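Local atomic coordinates of regulator of nonsense transcripts 2 (Homo sapiens, PDB entry 4CEM), a protein that takes part in nonsense-mediated mRNA decay, probably acting through its MIF4G domains as a scaffold for other decay factors. Residues 196-210 and 297-309. Numbering follows the deposited sequence.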
ATOM      1  N   CYS A 196      -5.504   0.202  -1.545  1.00 46.93           N
ATOM      2  CA  CYS A 196      -6.582   0.916  -2.203  1.00 46.24           C
ATOM      3  C   CYS A 196      -6.600   2.359  -1.727  1.00 46.76           C
ATOM      4  O   CYS A 196      -6.522   3.282  -2.531  1.00 47.40           O
ATOM      5  CB  CYS A 196      -7.933   0.233  -1.946  1.00 45.60           C
ATOM      6  SG  CYS A 196      -8.192  -1.236  -2.975  1.00 43.92           S
ATOM      7  N   ARG A 197      -6.681   2.541  -0.416  1.00 47.56           N
ATOM      8  CA  ARG A 197      -6.657   3.869   0.185  1.00 49.72           C
ATOM      9  C   ARG A 197      -5.577   4.775  -0.425  1.00 47.45           C
ATOM     10  O   ARG A 197      -5.866   5.893  -0.830  1.00 47.38           O
ATOM     11  CB  ARG A 197      -6.471   3.747   1.707  1.00 54.51           C
ATOM     12  CG  ARG A 197      -6.058   5.037   2.412  1.00 59.63           C
ATOM     13  CD  ARG A 197      -6.427   5.051   3.891  1.00 64.58           C
ATOM     14  NE  ARG A 197      -7.870   4.862   4.082  1.00 69.86           N
ATOM     15  CZ  ARG A 197      -8.460   3.771   4.585  1.00 72.99           C
ATOM     16  NH1 ARG A 197      -7.753   2.719   5.003  1.00 74.01           N
ATOM     17  NH2 ARG A 197      -9.788   3.740   4.681  1.00 73.80           N
ATOM     18  N   HIS A 198      -4.346   4.279  -0.508  1.00 46.74           N
ATOM     19  CA  HIS A 198      -3.204   5.107  -0.890  1.00 45.19           C
ATOM     20  C   HIS A 198      -2.990   5.219  -2.365  1.00 42.82           C
ATOM     21  O   HIS A 198      -2.716   6.309  -2.846  1.00 43.93           O
ATOM     22  CB  HIS A 198      -1.932   4.612  -0.211  1.00 47.52           C
ATOM     23  CG  HIS A 198      -1.902   4.882   1.278  1.00 51.73           C
ATOM     24  ND1 HIS A 198      -1.545   6.078   1.786  1.00 54.08           N
ATOM     25  CD2 HIS A 198      -2.227   4.071   2.370  1.00 52.98           C
ATOM     26  CE1 HIS A 198      -1.628   6.035   3.131  1.00 55.19           C
ATOM     27  NE2 HIS A 198      -2.045   4.806   3.485  1.00 55.09           N
ATOM     28  N   CYS A 199      -3.118   4.113  -3.098  1.00 40.86           N
ATOM     29  CA  CYS A 199      -2.694   4.053  -4.509  1.00 40.99           C
ATOM     30  C   CYS A 199      -3.776   3.637  -5.514  1.00 39.26           C
ATOM     31  O   CYS A 199      -3.547   3.691  -6.731  1.00 35.27           O
ATOM     32  CB  CYS A 199      -1.501   3.103  -4.633  1.00 42.98           C
ATOM     33  SG  CYS A 199      -0.169   3.467  -3.459  1.00 50.89           S
ATOM     34  N   GLY A 200      -4.941   3.221  -5.013  1.00 37.78           N
ATOM     35  CA  GLY A 200      -6.025   2.740  -5.863  1.00 37.18           C
ATOM     36  C   GLY A 200      -6.528   3.746  -6.886  1.00 37.45           C
ATOM     37  O   GLY A 200      -7.039   3.365  -7.945  1.00 38.61           O
ATOM     38  N   ASP A 201      -6.405   5.030  -6.577  1.00 36.74           N
ATOM     39  CA  ASP A 201      -6.819   6.058  -7.520  1.00 38.24           C
ATOM     40  C   ASP A 201      -6.036   5.905  -8.821  1.00 36.89           C
ATOM     41  O   ASP A 201      -6.623   5.735  -9.880  1.00 36.33           O
ATOM     42  CB  ASP A 201      -6.705   7.488  -6.932  1.00 39.92           C
ATOM     43  CG  ASP A 201      -5.419   7.722  -6.099  1.00 43.69           C
ATOM     44  OD1 ASP A 201      -4.447   6.920  -6.175  1.00 43.68           O
ATOM     45  OD2 ASP A 201      -5.391   8.735  -5.359  1.00 44.73           O
ATOM     46  N   ASP A 202      -4.715   5.908  -8.723  1.00 38.11           N
ATOM     47  CA  ASP A 202      -3.853   5.881  -9.899  1.00 38.46           C
ATOM     48  C   ASP A 202      -3.587   4.479 -10.451  1.00 39.38           C
ATOM     49  O   ASP A 202      -3.504   4.313 -11.669  1.00 41.79           O
ATOM     50  CB  ASP A 202      -2.534   6.583  -9.595  1.00 38.39           C
ATOM     51  CG  ASP A 202      -2.666   8.091  -9.608  1.00 38.24           C
ATOM     52  OD1 ASP A 202      -3.258   8.624 -10.561  1.00 37.16           O
ATOM     53  OD2 ASP A 202      -2.166   8.753  -8.678  1.00 39.63           O
ATOM     54  N   ILE A 203      -3.463   3.472  -9.590  1.00 37.73           N
ATOM     55  CA  ILE A 203      -3.149   2.131 -10.081  1.00 38.44           C
ATOM     56  C   ILE A 203      -4.385   1.330 -10.508  1.00 39.15           C
ATOM     57  O   ILE A 203      -4.349   0.648 -11.531  1.00 39.47           O
ATOM     58  CB  ILE A 203      -2.291   1.343  -9.072  1.00 39.14           C
ATOM     59  CG1 ILE A 203      -0.860   1.883  -9.090  1.00 38.56           C
ATOM     60  CG2 ILE A 203      -2.269  -0.144  -9.404  1.00 38.05           C
ATOM     61  CD1 ILE A 203      -0.110   1.622  -7.805  1.00 39.42           C
ATOM     62  N   ALA A 204      -5.470   1.419  -9.743  1.00 39.18           N
ATOM     63  CA  ALA A 204      -6.693   0.659 -10.051  1.00 39.40           C
ATOM     64  C   ALA A 204      -7.795   1.492 -10.707  1.00 39.06           C
ATOM     65  O   ALA A 204      -8.850   0.955 -11.054  1.00 40.10           O
ATOM     66  CB  ALA A 204      -7.236   0.003  -8.788  1.00 37.85           C
ATOM     67  N   GLY A 205      -7.570   2.795 -10.861  1.00 39.32           N
ATOM     68  CA  GLY A 205      -8.620   3.701 -11.340  1.00 37.28           C
ATOM     69  C   GLY A 205      -9.756   3.914 -10.344  1.00 36.13           C
ATOM     70  O   GLY A 205     -10.848   4.299 -10.727  1.00 37.72           O
ATOM     71  N   LEU A 206      -9.515   3.680  -9.060  1.00 34.94           N
ATOM     72  CA  LEU A 206     -10.578   3.808  -8.077  1.00 35.15           C
ATOM     73  C   LEU A 206     -11.096   5.234  -7.972  1.00 36.12           C
ATOM     74  O   LEU A 206     -10.333   6.192  -8.051  1.00 37.80           O
ATOM     75  CB  LEU A 206     -10.098   3.368  -6.699  1.00 34.77           C
ATOM     76  CG  LEU A 206      -9.732   1.889  -6.507  1.00 34.18           C
ATOM     77  CD1 LEU A 206      -9.716   1.603  -5.012  1.00 34.39           C
ATOM     78  CD2 LEU A 206     -10.679   0.926  -7.212  1.00 31.40           C
ATOM     79  N   VAL A 207     -12.409   5.361  -7.823  1.00 36.17           N
ATOM     80  CA  VAL A 207     -13.030   6.605  -7.410  1.00 35.10           C
ATOM     81  C   VAL A 207     -14.051   6.242  -6.340  1.00 35.58           C
ATOM     82  O   VAL A 207     -15.183   5.904  -6.668  1.00 36.98           O
ATOM     83  CB  VAL A 207     -13.725   7.329  -8.578  1.00 33.95           C
ATOM     84  CG1 VAL A 207     -14.220   8.699  -8.120  1.00 33.01           C
ATOM     85  CG2 VAL A 207     -12.777   7.468  -9.759  1.00 31.99           C
ATOM     86  N   PRO A 208     -13.646   6.281  -5.059  1.00 35.97           N
ATOM     87  CA  PRO A 208     -14.507   5.844  -3.952  1.00 36.61           C
ATOM     88  C   PRO A 208     -15.819   6.608  -3.812  1.00 38.89           C
ATOM     89  O   PRO A 208     -15.941   7.752  -4.265  1.00 35.12           O
ATOM     90  CB  PRO A 208     -13.655   6.111  -2.708  1.00 36.11           C
ATOM     91  CG  PRO A 208     -12.252   6.179  -3.192  1.00 35.60           C
ATOM     92  CD  PRO A 208     -12.317   6.708  -4.589  1.00 35.63           C
ATOM     93  N   ARG A 209     -16.774   5.976  -3.134  1.00 43.74           N
ATOM     94  CA  ARG A 209     -18.083   6.570  -2.883  1.00 45.10           C
ATOM     95  C   ARG A 209     -17.981   7.875  -2.089  1.00 45.96           C
ATOM     96  O   ARG A 209     -18.675   8.835  -2.412  1.00 48.37           O
ATOM     97  CB  ARG A 209     -18.990   5.570  -2.164  1.00 48.22           C
ATOM     98  CG  ARG A 209     -20.463   5.975  -2.104  1.00 51.16           C
ATOM     99  CD  ARG A 209     -21.396   4.769  -1.977  1.00 50.66           C
ATOM    100  NE  ARG A 209     -21.318   3.878  -3.142  1.00 51.53           N
ATOM    101  CZ  ARG A 209     -22.053   2.775  -3.312  1.00 50.59           C
ATOM    102  NH1 ARG A 209     -22.942   2.406  -2.396  1.00 50.45           N
ATOM    103  NH2 ARG A 209     -21.900   2.038  -4.406  1.00 48.95           N
ATOM    104  N   LYS A 210     -17.113   7.924  -1.076  1.00 46.50           N
ATOM    105  CA  LYS A 210     -16.900   9.167  -0.315  1.00 47.60           C
ATOM    106  C   LYS A 210     -16.510  10.330  -1.234  1.00 45.43           C
ATOM    107  O   LYS A 210     -17.044  11.435  -1.115  1.00 46.51           O
ATOM    108  CB  LYS A 210     -15.794   9.013   0.738  1.00 51.84           C
ATOM    109  CG  LYS A 210     -16.069   8.007   1.842  1.00 56.23           C
ATOM    110  CD  LYS A 210     -15.228   8.304   3.083  1.00 58.92           C
ATOM    111  CE  LYS A 210     -15.501   7.303   4.198  1.00 60.85           C
ATOM    112  NZ  LYS A 210     -15.146   7.841   5.545  1.00 61.67           N
ATOM    113  N   SER A 297     -15.259  -4.736   5.339  1.00 64.81           N
ATOM    114  CA  SER A 297     -16.077  -4.942   4.147  1.00 64.62           C
ATOM    115  C   SER A 297     -16.738  -3.637   3.705  1.00 64.23           C
ATOM    116  O   SER A 297     -16.779  -3.322   2.513  1.00 62.18           O
ATOM    117  CB  SER A 297     -17.135  -6.018   4.401  1.00 65.52           C
ATOM    118  OG  SER A 297     -16.532  -7.294   4.576  1.00 65.32           O
ATOM    119  N   GLN A 298     -17.249  -2.886   4.677  1.00 65.33           N
ATOM    120  CA  GLN A 298     -17.827  -1.568   4.428  1.00 63.39           C
ATOM    121  C   GLN A 298     -16.764  -0.621   3.905  1.00 60.63           C
ATOM    122  O   GLN A 298     -16.981   0.116   2.941  1.00 63.55           O
ATOM    123  CB  GLN A 298     -18.423  -0.997   5.713  1.00 65.41           C
ATOM    124  CG  GLN A 298     -19.635  -1.751   6.244  1.00 67.42           C
ATOM    125  CD  GLN A 298     -19.978  -1.371   7.671  1.00 67.44           C
ATOM    126  OE1 GLN A 298     -19.106  -1.286   8.536  1.00 67.75           O
ATOM    127  NE2 GLN A 298     -21.255  -1.142   7.923  1.00 67.05           N
ATOM    128  N   SER A 299     -15.609  -0.664   4.555  1.00 55.62           N
ATOM    129  CA  SER A 299     -14.491   0.184   4.207  1.00 52.71           C
ATOM    130  C   SER A 299     -14.076   0.005   2.745  1.00 50.41           C
ATOM    131  O   SER A 299     -13.811   0.985   2.052  1.00 50.13           O
ATOM    132  CB  SER A 299     -13.322  -0.115   5.143  1.00 52.31           C
ATOM    133  OG  SER A 299     -12.292   0.835   4.979  1.00 56.40           O
ATOM    134  N   LEU A 300     -14.054  -1.241   2.277  1.00 47.94           N
ATOM    135  CA  LEU A 300     -13.582  -1.572   0.930  1.00 46.87           C
ATOM    136  C   LEU A 300     -14.676  -1.434  -0.135  1.00 46.22           C
ATOM    137  O   LEU A 300     -14.391  -1.169  -1.306  1.00 49.05           O
ATOM    138  CB  LEU A 300     -13.018  -3.001   0.911  1.00 47.80           C
ATOM    139  CG  LEU A 300     -12.394  -3.489  -0.405  1.00 47.60           C
ATOM    140  CD1 LEU A 300     -11.241  -2.586  -0.803  1.00 47.35           C
ATOM    141  CD2 LEU A 300     -11.931  -4.932  -0.291  1.00 46.88           C
ATOM    142  N   ALA A 301     -15.922  -1.648   0.260  1.00 45.75           N
ATOM    143  CA  ALA A 301     -17.060  -1.441  -0.637  1.00 45.70           C
ATOM    144  C   ALA A 301     -17.094   0.015  -1.088  1.00 44.29           C
ATOM    145  O   ALA A 301     -17.379   0.322  -2.240  1.00 41.26           O
ATOM    146  CB  ALA A 301     -18.358  -1.801   0.073  1.00 44.75           C
ATOM    147  N   ASP A 302     -16.801   0.907  -0.152  1.00 45.20           N
ATOM    148  CA  ASP A 302     -16.747   2.319  -0.446  1.00 46.32           C
ATOM    149  C   ASP A 302     -15.650   2.632  -1.459  1.00 44.59           C
ATOM    150  O   ASP A 302     -15.917   3.226  -2.508  1.00 42.37           O
ATOM    151  CB  ASP A 302     -16.505   3.116   0.824  1.00 46.58           C
ATOM    152  CG  ASP A 302     -16.448   4.586   0.553  1.00 49.44           C
ATOM    153  OD1 ASP A 302     -15.426   5.043  -0.009  1.00 52.91           O
ATOM    154  OD2 ASP A 302     -17.433   5.277   0.881  1.00 52.13           O
ATOM    155  N   LEU A 303     -14.423   2.236  -1.128  1.00 42.61           N
ATOM    156  CA  LEU A 303     -13.273   2.456  -2.001  1.00 40.80           C
ATOM    157  C   LEU A 303     -13.565   1.927  -3.414  1.00 40.18           C
ATOM    158  O   LEU A 303     -13.250   2.579  -4.405  1.00 39.25           O
ATOM    159  CB  LEU A 303     -12.019   1.804  -1.398  1.00 40.41           C
ATOM    160  CG  LEU A 303     -11.388   2.491  -0.168  1.00 40.17           C
ATOM    161  CD1 LEU A 303     -10.759   1.492   0.790  1.00 38.29           C
ATOM    162  CD2 LEU A 303     -10.358   3.547  -0.563  1.00 39.04           C
ATOM    163  N   LEU A 304     -14.199   0.764  -3.504  1.00 40.39           N
ATOM    164  CA  LEU A 304     -14.561   0.208  -4.800  1.00 42.54           C
ATOM    165  C   LEU A 304     -15.936   0.679  -5.313  1.00 45.40           C
ATOM    166  O   LEU A 304     -16.346   0.287  -6.403  1.00 47.78           O
ATOM    167  CB  LEU A 304     -14.508  -1.317  -4.742  1.00 42.43           C
ATOM    168  CG  LEU A 304     -13.168  -1.898  -4.290  1.00 42.33           C
ATOM    169  CD1 LEU A 304     -13.203  -3.421  -4.251  1.00 40.99           C
ATOM    170  CD2 LEU A 304     -12.051  -1.411  -5.195  1.00 41.87           C
ATOM    171  N   ASP A 305     -16.627   1.525  -4.542  1.00 46.52           N
ATOM    172  CA  ASP A 305     -17.963   2.047  -4.889  1.00 47.91           C
ATOM    173  C   ASP A 305     -19.019   0.948  -5.095  1.00 51.14           C
ATOM    174  O   ASP A 305     -19.948   1.108  -5.887  1.00 52.47           O
ATOM    175  CB  ASP A 305     -17.891   2.962  -6.122  1.00 47.53           C
ATOM    176  CG  ASP A 305     -19.207   3.722  -6.387  1.00 47.00           C
ATOM    177  OD1 ASP A 305     -19.944   4.038  -5.419  1.00 44.42           O
ATOM    178  OD2 ASP A 305     -19.496   3.996  -7.578  1.00 45.08           O
ATOM    179  N   GLU A 306     -18.880  -0.153  -4.356  1.00 53.61           N
ATOM    180  CA  GLU A 306     -19.820  -1.268  -4.416  1.00 52.68           C
ATOM    181  C   GLU A 306     -20.820  -1.174  -3.271  1.00 53.91           C
ATOM    182  O   GLU A 306     -20.514  -0.613  -2.213  1.00 54.40           O
ATOM    183  CB  GLU A 306     -19.062  -2.595  -4.343  1.00 53.33           C
ATOM    184  CG  GLU A 306     -18.235  -2.906  -5.581  1.00 52.63           C
ATOM    185  CD  GLU A 306     -19.084  -3.233  -6.796  1.00 55.22           C
ATOM    186  OE1 GLU A 306     -20.323  -3.345  -6.667  1.00 59.98           O
ATOM    187  OE2 GLU A 306     -18.515  -3.390  -7.893  1.00 56.36           O
ATOM    188  N   ASN A 307     -22.021  -1.702  -3.488  1.00 56.66           N
ATOM    189  CA  ASN A 307     -23.009  -1.808  -2.411  1.00 61.01           C
ATOM    190  C   ASN A 307     -22.674  -3.005  -1.527  1.00 64.75           C
ATOM    191  O   ASN A 307     -22.033  -3.960  -1.976  1.00 62.97           O
ATOM    192  CB  ASN A 307     -24.438  -1.944  -2.962  1.00 59.69           C
ATOM    193  CG  ASN A 307     -25.074  -0.603  -3.292  1.00 60.92           C
ATOM    194  OD1 ASN A 307     -24.941   0.364  -2.540  1.00 62.79           O
ATOM    195  ND2 ASN A 307     -25.789  -0.544  -4.415  1.00 59.37           N
HETATM  196  N   MSE A 308     -23.100  -2.944  -0.270  1.00 68.66           N
HETATM  197  CA  MSE A 308     -22.964  -4.078   0.636  1.00 73.85           C
HETATM  198  C   MSE A 308     -24.099  -5.029   0.390  1.00 79.12           C
HETATM  199  O   MSE A 308     -25.226  -4.588   0.144  1.00 81.69           O
HETATM  200  CB  MSE A 308     -23.064  -3.622   2.084  1.00 75.71           C
HETATM  201  CG  MSE A 308     -22.223  -4.499   3.015  1.00 78.56           C
HETATM  202 SE   MSE A 308     -20.333  -3.958   2.896  1.00 74.94          SE
HETATM  203  CE  MSE A 308     -20.765  -2.063   3.221  1.00 72.77           C
ATOM    204  N   PRO A 309     -23.837  -6.348   0.452  1.00 81.77           N
ATOM    205  CA  PRO A 309     -24.976  -7.263   0.439  1.00 82.25           C
ATOM    206  C   PRO A 309     -25.831  -7.063   1.682  1.00 82.93           C
ATOM    207  O   PRO A 309     -25.342  -6.548   2.695  1.00 78.08           O
ATOM    208  CB  PRO A 309     -24.319  -8.644   0.452  1.00 83.44           C
ATOM    209  CG  PRO A 309     -22.967  -8.408   1.033  1.00 83.75           C
ATOM    210  CD  PRO A 309     -22.561  -7.084   0.469  1.00 81.19           C
TER
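Arg209 reaches across the C-terminal end of helix 283-303 and grips Asp305 side-on: NE (2.7 Å) and NH2 (3.0 Å) both bond to Asp305 OD1, which lies in the guanidinium plane while the carboxylate stands nearly perpendicular to it (85°). On the same guanidinium, NH1 bonds to Asn307 OD1 at 2.9 Å; this oxygen again lies in the guanidinium plane, while NH1 comes to it from above the plane of the amide. Arg209 CG sits anti to the backbone N (chi1 -168°), and the bend at chi3 turns the edge of the guanidinium to Asp305 and Asn307. Asp305 OD2 is engaged separately, in a salt bridge with Lys212.

The backbone is tied as well. Arg209 N donates to Asp302 O at 2.9 Å, and Asp305 N reaches that same oxygen from the opposite face of its carbonyl plane. Deeper in, Leu206 CD2 packs on Leu304 CD2, and Leu240 of helix 230-259 also packs against Cys196. Leu303 lays CD1 against Cys196 CB and, nearer the surface, CD2 against Arg197 CA (3.8 Å).

Asp305, with positive phi, closes helix 283-303 in a Schellman motif, and Pro208 occupies the N-cap of helix 209-218. The contact thus joins a helix end to an interhelical turn within the all-helical MIF4G domain.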